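PDB 3UW2: Phosphoglucomutase/phosphomannomutase family protein from Burkholderia thailandensis, which probably catalyses the intramolecular transfer of a phosphoryl group on phosphosugars, as a metal-dependent member of the phosphohexose mutase family. Local coordinates for residues A[198-206]-A[231-239]; A[261-272]-A[362-372]. All coordinates share one frame; numbering follows the deposited sequence.

Interaction 1 of 2, residues A[198-206]-A[231-239]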
ATOM      1  N   VAL A 198     -11.283 -14.555 -10.612  1.00 32.82           N
ATOM      2  CA  VAL A 198     -11.197 -13.500 -11.602  1.00 33.03           C
ATOM      3  C   VAL A 198     -10.012 -12.650 -11.144  1.00 30.99           C
ATOM      4  O   VAL A 198      -9.969 -12.246  -9.967  1.00 33.76           O
ATOM      5  CB  VAL A 198     -12.517 -12.704 -11.627  1.00 32.73           C
ATOM      6  CG1 VAL A 198     -12.368 -11.456 -12.508  1.00 34.14           C
ATOM      7  CG2 VAL A 198     -13.616 -13.601 -12.199  1.00 31.67           C
ATOM      8  N   VAL A 199      -9.003 -12.469 -12.003  1.00 30.78           N
ATOM      9  CA  VAL A 199      -7.847 -11.570 -11.665  1.00 27.84           C
ATOM     10  C   VAL A 199      -7.814 -10.410 -12.676  1.00 29.45           C
ATOM     11  O   VAL A 199      -7.709 -10.635 -13.886  1.00 31.08           O
ATOM     12  CB  VAL A 199      -6.545 -12.357 -11.686  1.00 29.23           C
ATOM     13  CG1 VAL A 199      -5.326 -11.433 -11.470  1.00 30.07           C
ATOM     14  CG2 VAL A 199      -6.578 -13.494 -10.633  1.00 30.64           C
ATOM     15  N   ASP A 200      -7.987  -9.198 -12.165  1.00 31.07           N
ATOM     16  CA  ASP A 200      -7.965  -7.925 -12.922  1.00 27.47           C
ATOM     17  C   ASP A 200      -6.745  -7.086 -12.524  1.00 29.07           C
ATOM     18  O   ASP A 200      -6.628  -6.619 -11.351  1.00 29.92           O
ATOM     19  CB  ASP A 200      -9.234  -7.119 -12.610  1.00 29.01           C
ATOM     20  CG  ASP A 200      -9.368  -5.828 -13.495  1.00 29.58           C
ATOM     21  OD1 ASP A 200      -8.354  -5.177 -13.771  1.00 29.05           O
ATOM     22  OD2 ASP A 200     -10.482  -5.413 -13.869  1.00 30.57           O
ATOM     23  N   ALA A 201      -5.812  -6.914 -13.466  1.00 28.37           N
ATOM     24  CA  ALA A 201      -4.582  -6.161 -13.218  1.00 26.07           C
ATOM     25  C   ALA A 201      -4.659  -4.742 -13.869  1.00 28.02           C
ATOM     26  O   ALA A 201      -3.693  -4.009 -13.808  1.00 26.55           O
ATOM     27  CB  ALA A 201      -3.389  -6.924 -13.783  1.00 25.43           C
ATOM     28  N   GLY A 202      -5.757  -4.394 -14.570  1.00 26.40           N
ATOM     29  CA  GLY A 202      -5.847  -3.051 -15.190  1.00 25.78           C
ATOM     30  C   GLY A 202      -4.681  -2.743 -16.137  1.00 25.50           C
ATOM     31  O   GLY A 202      -4.306  -1.589 -16.254  1.00 25.09           O
ATOM     32  N   ASN A 203      -4.093  -3.767 -16.754  1.00 24.65           N
ATOM     33  CA  ASN A 203      -2.947  -3.626 -17.683  1.00 25.46           C
ATOM     34  C   ASN A 203      -1.647  -3.165 -17.012  1.00 26.15           C
ATOM     35  O   ASN A 203      -0.724  -2.723 -17.705  1.00 26.87           O
ATOM     36  CB  ASN A 203      -3.266  -2.758 -18.927  1.00 25.63           C
ATOM     37  CG  ASN A 203      -4.471  -3.277 -19.718  1.00 29.90           C
ATOM     38  OD1 ASN A 203      -5.566  -2.667 -19.701  1.00 26.50           O
ATOM     39  ND2 ASN A 203      -4.330  -4.456 -20.277  1.00 25.38           N
ATOM     40  N   GLY A 204      -1.602  -3.264 -15.667  1.00 25.61           N
ATOM     41  CA  GLY A 204      -0.481  -2.822 -14.855  1.00 22.90           C
ATOM     42  C   GLY A 204       0.502  -3.955 -14.711  1.00 26.37           C
ATOM     43  O   GLY A 204       0.255  -5.048 -15.216  1.00 28.96           O
ATOM     44  N   VAL A 205       1.579  -3.723 -13.963  1.00 25.07           N
ATOM     45  CA  VAL A 205       2.641  -4.685 -13.872  1.00 25.54           C
ATOM     46  C   VAL A 205       2.253  -5.928 -13.055  1.00 26.16           C
ATOM     47  O   VAL A 205       2.938  -6.934 -13.104  1.00 27.42           O
ATOM     48  CB  VAL A 205       3.958  -4.001 -13.373  1.00 27.23           C
ATOM     49  CG1 VAL A 205       3.883  -3.729 -11.893  1.00 26.15           C
ATOM     50  CG2 VAL A 205       5.126  -4.952 -13.658  1.00 25.54           C
ATOM     51  N   ALA A 206       1.125  -5.906 -12.316  1.00 24.24           N
ATOM     52  CA  ALA A 206       0.733  -7.059 -11.473  1.00 24.84           C
ATOM     53  C   ALA A 206       0.360  -8.274 -12.367  1.00 27.83           C
ATOM     54  O   ALA A 206       0.490  -9.430 -11.942  1.00 29.39           O
ATOM     55  CB  ALA A 206      -0.482  -6.705 -10.562  1.00 26.24           C
ATOM     56  N   ASN A 231      -0.471   2.401 -21.592  1.00 33.04           N
ATOM     57  CA  ASN A 231      -1.512   3.378 -21.979  1.00 33.46           C
ATOM     58  C   ASN A 231      -2.792   3.202 -21.137  1.00 32.68           C
ATOM     59  O   ASN A 231      -3.729   3.999 -21.252  1.00 30.97           O
ATOM     60  CB  ASN A 231      -1.945   3.228 -23.460  1.00 35.66           C
ATOM     61  CG  ASN A 231      -0.788   3.371 -24.457  1.00 41.79           C
ATOM     62  OD1 ASN A 231       0.015   4.308 -24.382  1.00 39.02           O
ATOM     63  ND2 ASN A 231      -0.735   2.442 -25.440  1.00 44.37           N
ATOM     64  N   PHE A 232      -2.870   2.135 -20.349  1.00 31.45           N
ATOM     65  CA  PHE A 232      -4.123   1.828 -19.583  1.00 32.05           C
ATOM     66  C   PHE A 232      -5.404   2.095 -20.370  1.00 33.81           C
ATOM     67  O   PHE A 232      -6.195   2.978 -19.972  1.00 32.58           O
ATOM     68  CB  PHE A 232      -4.209   2.574 -18.225  1.00 32.55           C
ATOM     69  CG  PHE A 232      -2.994   2.446 -17.354  1.00 36.45           C
ATOM     70  CD1 PHE A 232      -2.342   1.224 -17.165  1.00 31.53           C
ATOM     71  CD2 PHE A 232      -2.560   3.559 -16.616  1.00 38.11           C
ATOM     72  CE1 PHE A 232      -1.238   1.129 -16.346  1.00 34.05           C
ATOM     73  CE2 PHE A 232      -1.438   3.475 -15.784  1.00 38.88           C
ATOM     74  CZ  PHE A 232      -0.746   2.261 -15.674  1.00 35.13           C
ATOM     75  N   PRO A 233      -5.633   1.328 -21.468  1.00 31.52           N
ATOM     76  CA  PRO A 233      -6.678   1.685 -22.399  1.00 33.27           C
ATOM     77  C   PRO A 233      -8.052   1.153 -21.919  1.00 34.40           C
ATOM     78  O   PRO A 233      -9.067   1.439 -22.536  1.00 34.20           O
ATOM     79  CB  PRO A 233      -6.238   0.988 -23.693  1.00 33.09           C
ATOM     80  CG  PRO A 233      -5.513  -0.273 -23.185  1.00 34.46           C
ATOM     81  CD  PRO A 233      -4.717   0.316 -22.023  1.00 32.70           C
ATOM     82  N   ASN A 234      -8.074   0.387 -20.825  1.00 35.00           N
ATOM     83  CA  ASN A 234      -9.348  -0.189 -20.318  1.00 35.84           C
ATOM     84  C   ASN A 234      -9.924   0.474 -19.107  1.00 35.91           C
ATOM     85  O   ASN A 234     -10.963   1.061 -19.211  1.00 42.24           O
ATOM     86  CB  ASN A 234      -9.240  -1.695 -20.090  1.00 33.50           C
ATOM     87  CG  ASN A 234      -8.969  -2.402 -21.352  1.00 37.03           C
ATOM     88  OD1 ASN A 234      -9.842  -2.440 -22.224  1.00 33.83           O
ATOM     89  ND2 ASN A 234      -7.730  -2.905 -21.516  1.00 31.98           N
ATOM     90  N   HIS A 235      -9.312   0.325 -17.958  1.00 35.10           N
ATOM     91  CA  HIS A 235      -9.669   1.165 -16.755  1.00 35.87           C
ATOM     92  C   HIS A 235      -8.336   1.293 -16.085  1.00 34.55           C
ATOM     93  O   HIS A 235      -7.482   0.421 -16.252  1.00 35.16           O
ATOM     94  CB  HIS A 235     -10.741   0.561 -15.817  1.00 33.53           C
ATOM     95  CG  HIS A 235     -10.338  -0.778 -15.139  1.00 33.53           C
ATOM     96  ND1 HIS A 235      -9.435  -0.852 -14.107  1.00 32.05           N
ATOM     97  CD2 HIS A 235     -10.677  -2.113 -15.451  1.00 33.37           C
ATOM     98  CE1 HIS A 235      -9.231  -2.158 -13.751  1.00 30.70           C
ATOM     99  NE2 HIS A 235      -9.965  -2.935 -14.584  1.00 32.04           N
ATOM    100  N   HIS A 236      -8.100   2.401 -15.396  1.00 35.27           N
ATOM    101  CA  HIS A 236      -6.873   2.524 -14.578  1.00 35.74           C
ATOM    102  C   HIS A 236      -6.785   1.440 -13.512  1.00 31.35           C
ATOM    103  O   HIS A 236      -7.806   1.018 -12.959  1.00 30.62           O
ATOM    104  CB  HIS A 236      -6.708   3.929 -13.994  1.00 37.48           C
ATOM    105  CG  HIS A 236      -6.483   4.988 -15.056  1.00 44.97           C
ATOM    106  ND1 HIS A 236      -6.338   6.293 -14.766  1.00 44.97           N
ATOM    107  CD2 HIS A 236      -6.397   4.883 -16.461  1.00 44.33           C
ATOM    108  CE1 HIS A 236      -6.166   6.995 -15.906  1.00 45.66           C
ATOM    109  NE2 HIS A 236      -6.180   6.127 -16.938  1.00 47.97           N
ATOM    110  N   PRO A 237      -5.569   0.975 -13.224  1.00 28.26           N
ATOM    111  CA  PRO A 237      -5.440  -0.054 -12.210  1.00 29.24           C
ATOM    112  C   PRO A 237      -5.480   0.621 -10.812  1.00 29.81           C
ATOM    113  O   PRO A 237      -4.448   0.869 -10.153  1.00 29.57           O
ATOM    114  CB  PRO A 237      -4.094  -0.743 -12.583  1.00 25.75           C
ATOM    115  CG  PRO A 237      -3.311   0.371 -13.168  1.00 26.48           C
ATOM    116  CD  PRO A 237      -4.252   1.373 -13.775  1.00 31.02           C
ATOM    117  N   ASP A 238      -6.712   0.905 -10.385  1.00 31.37           N
ATOM    118  CA  ASP A 238      -6.941   1.750  -9.238  1.00 33.72           C
ATOM    119  C   ASP A 238      -8.214   1.240  -8.527  1.00 33.89           C
ATOM    120  O   ASP A 238      -9.282   1.790  -8.694  1.00 36.60           O
ATOM    121  CB  ASP A 238      -6.990   3.226  -9.718  1.00 39.18           C
ATOM    122  CG  ASP A 238      -7.392   4.243  -8.596  1.00 41.45           C
ATOM    123  OD1 ASP A 238      -7.118   4.002  -7.421  1.00 39.58           O
ATOM    124  OD2 ASP A 238      -7.996   5.275  -8.938  1.00 47.58           O
ATOM    125  N   PRO A 239      -8.087   0.115  -7.793  1.00 35.05           N
ATOM    126  CA  PRO A 239      -9.183  -0.553  -7.140  1.00 36.15           C
ATOM    127  C   PRO A 239      -9.804   0.265  -6.009  1.00 42.20           C
ATOM    128  O   PRO A 239     -10.867  -0.085  -5.546  1.00 42.66           O
ATOM    129  CB  PRO A 239      -8.559  -1.874  -6.650  1.00 35.80           C
ATOM    130  CG  PRO A 239      -7.079  -1.655  -6.642  1.00 32.86           C
ATOM    131  CD  PRO A 239      -6.833  -0.657  -7.710  1.00 32.11           C
TER
HETATM  132  O   HOH W   1      -6.390  -0.386 -18.592  1.00 26.25           O
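The imidazole of His-235 turns its NE2 edge to the carboxylate of Asp-200, the two side chains arriving from opposite directions with their planes 50° apart. NE2 of His-235 donates to OD2 of Asp-200 at 2.6 Å, on the syn lone pair of that oxygen, and makes a weaker bond to OD1. OD1 is also taken by the backbone N of Gly-202 (2.8 Å), closing an Asx turn at the end of strand 197-200, where the chain enters a type I' turn over 201-204. The other ring nitrogen, ND1 of His-235, donates to the carbonyl O of His-236 at 2.7 Å, so both ring nitrogens are engaged and the imidazole cannot easily rotate.

Asn-203 and Asn-234 cross at about a right angle. ND2 of Asn-234 gives a nearly straight bond to OD1 of Asn-203 (2.8 Å), in the carbonyl plane and on a lone pair, while ND2 of Asn-203 holds the backbone O of Asp-227. A water beside them accepts from the backbone N of Asn-234 and lies within bonding distance of OD1 of Asn-203 and the O of His-235.

Between these polar pairs the chains pack closely: CA of Gly-202 lies 4.2 Å from CA of Pro-237. Pro-237 in turn sets CD over the centre of one face of the Phe-232 ring, whose CD1 lies 3.5 Å from the O of Gly-202.

With both nitrogens of His-235 acting as donors, the ring is probably protonated, its charge balanced by Asp-200, which would give that pair ion-pair character.

Interaction 2 of 2, residues A[261-272]-A[362-372]. With ZN (zinc ion), chain K.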
ATOM      1  N   PHE A 261     -10.157 -10.859  -7.666  1.00 29.94           N
ATOM      2  CA  PHE A 261      -9.020 -10.055  -7.115  1.00 30.60           C
ATOM      3  C   PHE A 261      -8.686  -8.954  -8.131  1.00 32.77           C
ATOM      4  O   PHE A 261      -8.564  -9.223  -9.311  1.00 32.10           O
ATOM      5  CB  PHE A 261      -7.734 -10.879  -6.998  1.00 30.26           C
ATOM      6  CG  PHE A 261      -7.686 -11.866  -5.849  1.00 31.15           C
ATOM      7  CD1 PHE A 261      -8.687 -11.923  -4.876  1.00 30.32           C
ATOM      8  CD2 PHE A 261      -6.566 -12.715  -5.728  1.00 32.01           C
ATOM      9  CE1 PHE A 261      -8.599 -12.836  -3.816  1.00 31.50           C
ATOM     10  CE2 PHE A 261      -6.479 -13.652  -4.695  1.00 31.93           C
ATOM     11  CZ  PHE A 261      -7.487 -13.691  -3.715  1.00 31.44           C
ATOM     12  N   ALA A 262      -8.515  -7.719  -7.671  1.00 32.52           N
ATOM     13  CA  ALA A 262      -8.092  -6.611  -8.556  1.00 31.41           C
ATOM     14  C   ALA A 262      -6.849  -5.920  -7.961  1.00 32.24           C
ATOM     15  O   ALA A 262      -6.827  -5.676  -6.754  1.00 31.95           O
ATOM     16  CB  ALA A 262      -9.220  -5.620  -8.718  1.00 30.51           C
ATOM     17  N   PHE A 263      -5.803  -5.681  -8.783  1.00 28.24           N
ATOM     18  CA  PHE A 263      -4.550  -5.170  -8.274  1.00 28.46           C
ATOM     19  C   PHE A 263      -4.439  -3.745  -8.689  1.00 27.98           C
ATOM     20  O   PHE A 263      -4.968  -3.355  -9.729  1.00 30.78           O
ATOM     21  CB  PHE A 263      -3.376  -5.988  -8.834  1.00 26.17           C
ATOM     22  CG  PHE A 263      -3.307  -7.371  -8.284  1.00 29.83           C
ATOM     23  CD1 PHE A 263      -2.823  -7.584  -6.992  1.00 29.98           C
ATOM     24  CD2 PHE A 263      -3.721  -8.458  -9.029  1.00 28.48           C
ATOM     25  CE1 PHE A 263      -2.738  -8.878  -6.489  1.00 33.09           C
ATOM     26  CE2 PHE A 263      -3.669  -9.741  -8.520  1.00 33.30           C
ATOM     27  CZ  PHE A 263      -3.159  -9.955  -7.247  1.00 36.20           C
ATOM     28  N   ASP A 264      -3.749  -2.952  -7.893  1.00 28.88           N
ATOM     29  CA  ASP A 264      -3.413  -1.625  -8.334  1.00 30.05           C
ATOM     30  C   ASP A 264      -2.187  -1.716  -9.273  1.00 26.13           C
ATOM     31  O   ASP A 264      -1.673  -2.807  -9.509  1.00 25.29           O
ATOM     32  CB  ASP A 264      -3.185  -0.692  -7.151  1.00 30.90           C
ATOM     33  CG  ASP A 264      -1.847  -0.885  -6.489  1.00 30.84           C
ATOM     34  OD1 ASP A 264      -1.169  -1.930  -6.599  1.00 29.07           O
ATOM     35  OD2 ASP A 264      -1.546   0.038  -5.746  1.00 37.97           O
ATOM     36  N   GLY A 265      -1.762  -0.587  -9.842  1.00 26.61           N
ATOM     37  CA  GLY A 265      -0.822  -0.685 -10.992  1.00 29.05           C
ATOM     38  C   GLY A 265       0.540  -1.242 -10.686  1.00 28.45           C
ATOM     39  O   GLY A 265       1.198  -1.730 -11.598  1.00 32.59           O
ATOM     40  N   ASP A 266       1.010  -1.207  -9.410  1.00 27.35           N
ATOM     41  CA  ASP A 266       2.296  -1.845  -9.154  1.00 26.21           C
ATOM     42  C   ASP A 266       2.215  -3.087  -8.237  1.00 26.14           C
ATOM     43  O   ASP A 266       3.253  -3.662  -7.846  1.00 26.98           O
ATOM     44  CB  ASP A 266       3.349  -0.815  -8.621  1.00 27.42           C
ATOM     45  CG  ASP A 266       2.956  -0.241  -7.267  1.00 29.78           C
ATOM     46  OD1 ASP A 266       1.749  -0.303  -7.000  1.00 34.72           O
ATOM     47  OD2 ASP A 266       3.766   0.268  -6.445  1.00 31.58           O
ATOM     48  N   GLY A 267       1.016  -3.494  -7.869  1.00 26.15           N
ATOM     49  CA  GLY A 267       0.840  -4.783  -7.160  1.00 26.91           C
ATOM     50  C   GLY A 267       1.058  -4.674  -5.611  1.00 26.00           C
ATOM     51  O   GLY A 267       1.171  -5.674  -4.947  1.00 25.35           O
ATOM     52  N   ASP A 268       1.159  -3.484  -5.035  1.00 25.44           N
ATOM     53  CA  ASP A 268       1.303  -3.466  -3.544  1.00 28.11           C
ATOM     54  C   ASP A 268      -0.093  -3.271  -2.866  1.00 29.40           C
ATOM     55  O   ASP A 268      -0.185  -3.073  -1.657  1.00 30.40           O
ATOM     56  CB  ASP A 268       2.360  -2.468  -3.072  1.00 28.90           C
ATOM     57  CG  ASP A 268       1.945  -1.041  -3.306  1.00 35.46           C
ATOM     58  OD1 ASP A 268       0.862  -0.876  -3.873  1.00 33.79           O
ATOM     59  OD2 ASP A 268       2.686  -0.087  -2.967  1.00 33.85           O
ATOM     60  N   ARG A 269      -1.176  -3.343  -3.660  1.00 27.40           N
ATOM     61  CA  ARG A 269      -2.515  -3.304  -3.093  1.00 30.85           C
ATOM     62  C   ARG A 269      -3.433  -4.314  -3.785  1.00 30.76           C
ATOM     63  O   ARG A 269      -3.398  -4.441  -5.034  1.00 29.54           O
ATOM     64  CB  ARG A 269      -3.153  -1.921  -3.208  1.00 33.86           C
ATOM     65  CG  ARG A 269      -2.448  -0.834  -2.426  1.00 45.30           C
ATOM     66  CD  ARG A 269      -3.295   0.448  -2.390  1.00 48.76           C
ATOM     67  NE  ARG A 269      -3.202   1.202  -3.637  1.00 55.51           N
ATOM     68  CZ  ARG A 269      -3.955   2.259  -3.953  1.00 67.74           C
ATOM     69  NH1 ARG A 269      -4.881   2.727  -3.105  1.00 67.43           N
ATOM     70  NH2 ARG A 269      -3.777   2.857  -5.129  1.00 69.16           N
ATOM     71  N   LEU A 270      -4.262  -4.990  -2.988  1.00 31.66           N
ATOM     72  CA  LEU A 270      -5.253  -5.963  -3.485  1.00 32.34           C
ATOM     73  C   LEU A 270      -6.683  -5.508  -3.119  1.00 32.96           C
ATOM     74  O   LEU A 270      -6.965  -5.197  -1.931  1.00 28.85           O
ATOM     75  CB  LEU A 270      -4.994  -7.351  -2.848  1.00 32.04           C
ATOM     76  CG  LEU A 270      -6.040  -8.462  -3.090  1.00 31.24           C
ATOM     77  CD1 LEU A 270      -5.929  -9.001  -4.484  1.00 33.65           C
ATOM     78  CD2 LEU A 270      -5.839  -9.587  -2.071  1.00 33.29           C
ATOM     79  N   GLY A 271      -7.541  -5.476  -4.149  1.00 30.41           N
ATOM     80  CA  GLY A 271      -9.017  -5.353  -3.993  1.00 32.38           C
ATOM     81  C   GLY A 271      -9.672  -6.726  -4.097  1.00 32.36           C
ATOM     82  O   GLY A 271      -9.241  -7.547  -4.922  1.00 32.57           O
ATOM     83  N   VAL A 272     -10.728  -6.971  -3.299  1.00 31.24           N
ATOM     84  CA  VAL A 272     -11.365  -8.293  -3.154  1.00 29.89           C
ATOM     85  C   VAL A 272     -12.846  -8.080  -3.300  1.00 34.29           C
ATOM     86  O   VAL A 272     -13.447  -7.251  -2.599  1.00 32.11           O
ATOM     87  CB  VAL A 272     -11.099  -8.933  -1.732  1.00 29.18           C
ATOM     88  CG1 VAL A 272     -11.887 -10.245  -1.552  1.00 29.34           C
ATOM     89  CG2 VAL A 272      -9.606  -9.152  -1.492  1.00 27.91           C
ATOM     90  N   ASP A 362       4.522  -4.670   2.519  1.00 25.68           N
ATOM     91  CA  ASP A 362       3.227  -4.755   1.897  1.00 28.22           C
ATOM     92  C   ASP A 362       3.372  -5.401   0.491  1.00 26.24           C
ATOM     93  O   ASP A 362       4.319  -5.107  -0.265  1.00 25.37           O
ATOM     94  CB  ASP A 362       2.534  -3.353   1.848  1.00 28.90           C
ATOM     95  CG  ASP A 362       3.442  -2.232   1.314  1.00 32.61           C
ATOM     96  OD1 ASP A 362       4.691  -2.333   1.512  1.00 30.85           O
ATOM     97  OD2 ASP A 362       2.895  -1.212   0.716  1.00 33.16           O
ATOM     98  N   ASP A 363       2.447  -6.287   0.171  1.00 27.18           N
ATOM     99  CA  ASP A 363       2.526  -7.066  -1.079  1.00 25.72           C
ATOM    100  C   ASP A 363       1.095  -7.553  -1.392  1.00 25.66           C
ATOM    101  O   ASP A 363       0.553  -8.414  -0.714  1.00 25.25           O
ATOM    102  CB  ASP A 363       3.476  -8.280  -0.848  1.00 25.99           C
ATOM    103  CG  ASP A 363       3.674  -9.120  -2.101  1.00 28.37           C
ATOM    104  OD1 ASP A 363       2.757  -9.122  -2.976  1.00 28.45           O
ATOM    105  OD2 ASP A 363       4.739  -9.798  -2.191  1.00 27.46           O
ATOM    106  N   GLY A 364       0.504  -6.991  -2.425  1.00 25.95           N
ATOM    107  CA  GLY A 364      -0.798  -7.408  -2.906  1.00 26.98           C
ATOM    108  C   GLY A 364      -0.886  -8.856  -3.387  1.00 27.39           C
ATOM    109  O   GLY A 364      -1.946  -9.502  -3.232  1.00 25.66           O
ATOM    110  N   LEU A 365       0.191  -9.358  -4.002  1.00 24.82           N
ATOM    111  CA  LEU A 365       0.190 -10.703  -4.568  1.00 26.06           C
ATOM    112  C   LEU A 365       0.323 -11.747  -3.423  1.00 27.10           C
ATOM    113  O   LEU A 365      -0.328 -12.791  -3.464  1.00 26.32           O
ATOM    114  CB  LEU A 365       1.387 -10.913  -5.519  1.00 24.16           C
ATOM    115  CG  LEU A 365       1.231 -10.365  -6.965  1.00 24.86           C
ATOM    116  CD1 LEU A 365       1.202  -8.845  -7.040  1.00 22.39           C
ATOM    117  CD2 LEU A 365       2.433 -10.886  -7.788  1.00 25.06           C
ATOM    118  N   TYR A 366       1.225 -11.484  -2.470  1.00 26.36           N
ATOM    119  CA  TYR A 366       1.297 -12.281  -1.279  1.00 25.48           C
ATOM    120  C   TYR A 366       0.017 -12.223  -0.462  1.00 25.68           C
ATOM    121  O   TYR A 366      -0.429 -13.245   0.030  1.00 23.77           O
ATOM    122  CB  TYR A 366       2.506 -11.856  -0.406  1.00 24.46           C
ATOM    123  CG  TYR A 366       2.757 -12.842   0.704  1.00 25.96           C
ATOM    124  CD1 TYR A 366       3.203 -14.156   0.419  1.00 25.41           C
ATOM    125  CD2 TYR A 366       2.537 -12.497   2.051  1.00 24.41           C
ATOM    126  CE1 TYR A 366       3.390 -15.119   1.460  1.00 25.20           C
ATOM    127  CE2 TYR A 366       2.735 -13.421   3.078  1.00 24.14           C
ATOM    128  CZ  TYR A 366       3.219 -14.713   2.770  1.00 26.51           C
ATOM    129  OH  TYR A 366       3.414 -15.596   3.799  1.00 27.09           O
ATOM    130  N   THR A 367      -0.580 -11.036  -0.305  1.00 23.13           N
ATOM    131  CA  THR A 367      -1.856 -10.972   0.465  1.00 24.84           C
ATOM    132  C   THR A 367      -2.890 -11.860  -0.262  1.00 27.43           C
ATOM    133  O   THR A 367      -3.648 -12.582   0.388  1.00 30.05           O
ATOM    134  CB  THR A 367      -2.339  -9.496   0.526  1.00 24.69           C
ATOM    135  OG1 THR A 367      -1.349  -8.740   1.235  1.00 27.56           O
ATOM    136  CG2 THR A 367      -3.745  -9.331   1.191  1.00 24.42           C
ATOM    137  N   GLY A 368      -2.941 -11.784  -1.601  1.00 25.86           N
ATOM    138  CA  GLY A 368      -3.860 -12.622  -2.359  1.00 25.86           C
ATOM    139  C   GLY A 368      -3.652 -14.104  -2.025  1.00 27.24           C
ATOM    140  O   GLY A 368      -4.596 -14.836  -1.819  1.00 25.80           O
ATOM    141  N   ALA A 369      -2.400 -14.538  -1.982  1.00 26.13           N
ATOM    142  CA  ALA A 369      -2.098 -15.909  -1.693  1.00 27.02           C
ATOM    143  C   ALA A 369      -2.527 -16.263  -0.262  1.00 28.67           C
ATOM    144  O   ALA A 369      -3.081 -17.353  -0.030  1.00 29.39           O
ATOM    145  CB  ALA A 369      -0.599 -16.151  -1.904  1.00 23.93           C
ATOM    146  N   ARG A 370      -2.316 -15.344   0.691  1.00 25.98           N
ATOM    147  CA  ARG A 370      -2.634 -15.639   2.062  1.00 26.31           C
ATOM    148  C   ARG A 370      -4.154 -15.709   2.175  1.00 27.87           C
ATOM    149  O   ARG A 370      -4.666 -16.478   2.970  1.00 26.89           O
ATOM    150  CB  ARG A 370      -2.075 -14.570   3.019  1.00 24.94           C
ATOM    151  CG  ARG A 370      -0.537 -14.663   3.222  1.00 25.17           C
ATOM    152  CD  ARG A 370      -0.145 -15.914   4.007  1.00 24.79           C
ATOM    153  NE  ARG A 370      -0.551 -15.792   5.446  1.00 24.39           N
ATOM    154  CZ  ARG A 370       0.255 -15.419   6.440  1.00 26.75           C
ATOM    155  NH1 ARG A 370       1.589 -15.200   6.234  1.00 25.47           N
ATOM    156  NH2 ARG A 370      -0.239 -15.357   7.670  1.00 26.61           N
ATOM    157  N   LEU A 371      -4.861 -14.887   1.391  1.00 28.44           N
ATOM    158  CA  LEU A 371      -6.360 -14.869   1.446  1.00 27.70           C
ATOM    159  C   LEU A 371      -6.860 -16.221   0.858  1.00 30.71           C
ATOM    160  O   LEU A 371      -7.686 -16.902   1.461  1.00 30.50           O
ATOM    161  CB  LEU A 371      -6.850 -13.664   0.654  1.00 26.40           C
ATOM    162  CG  LEU A 371      -8.376 -13.528   0.537  1.00 27.47           C
ATOM    163  CD1 LEU A 371      -9.001 -13.613   1.918  1.00 27.19           C
ATOM    164  CD2 LEU A 371      -8.728 -12.231  -0.156  1.00 28.26           C
ATOM    165  N   LEU A 372      -6.293 -16.660  -0.279  1.00 30.17           N
ATOM    166  CA  LEU A 372      -6.680 -17.970  -0.855  1.00 30.82           C
ATOM    167  C   LEU A 372      -6.411 -19.151   0.130  1.00 32.67           C
ATOM    168  O   LEU A 372      -7.155 -20.115   0.175  1.00 33.96           O
ATOM    169  CB  LEU A 372      -5.950 -18.212  -2.174  1.00 32.17           C
ATOM    170  CG  LEU A 372      -6.193 -17.321  -3.402  1.00 30.74           C
ATOM    171  CD1 LEU A 372      -5.204 -17.636  -4.492  1.00 33.48           C
ATOM    172  CD2 LEU A 372      -7.604 -17.620  -3.871  1.00 33.82           C
TER
HETATM  173 ZN    ZN K 474       0.546   0.591  -5.393  1.00 57.22          ZN
HETATM  174  O   HOH W   2       4.558   0.125  -1.097  1.00 33.38           O
HETATM  175  O   HOH W   3      -0.597  -5.482   0.243  1.00 35.92           O
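The Phe-263 ring turns its edge to the first turn of helix 364-375, with CE1 3.4 Å from the O of Gly-364 and near the ring plane. The Phe-261 ring is met obliquely by Leu-371 and Leu-372, while Phe-214 packs against it edge-to-face. Both rings project from the hairpin of strands 259-263 and 270-273 in domain II, whose connecting loop carries the zinc site; the helix belongs to domain III, making this an interdomain seam.

Leu-270, its CG anti to the backbone N (chi1 172°), lays CD2 3.6 Å from CA of Gly-368. The N of Gly-364 donates to the O of Gly-267 at 2.9 Å; Asp-363 is the N-cap, its OD1 accepting from Tyr-366 N while Tyr-181 holds OD2.

Asp-264, Asp-266 and Asp-268 each give the zinc ion one oxygen, with a fourth ligand from elsewhere, and Arg-269 NE forms a salt bridge to Asp-264 OD2. Asp-268 and Asp-362 lie side by side, their OD2 atoms 3.9 Å apart; a water bridges them, Lys-140, salt-bridged to Asp-268, probably offsets some charge, and His-351 hydrogen-bonds Asp-362. Farther along, CG2 of Val-272 and CD2 of Leu-371 meet tip to tip at a tight 3.5 Å.

Interactions 1 and 2 share the domain II sheet, in which strand 197-200 runs parallel beside strand 259-263. The O of Val-198 lies 2.7 Å from the N of Phe-261, and the O of Asp-200 lies 2.9 Å from the N of Phe-263, probable hydrogen bonds that join the two directly. Their centres are about 13 Å apart. Beyond the strand ends they touch again, where CG of Pro-237 packs 3.5 Å from CA of Gly-265 in the metal-binding loop. Interaction 2 contains the zinc ligands and ties them to domain III; interaction 1 flanks the site, the Pro-237 side chain lying about 9 Å from the zinc ion.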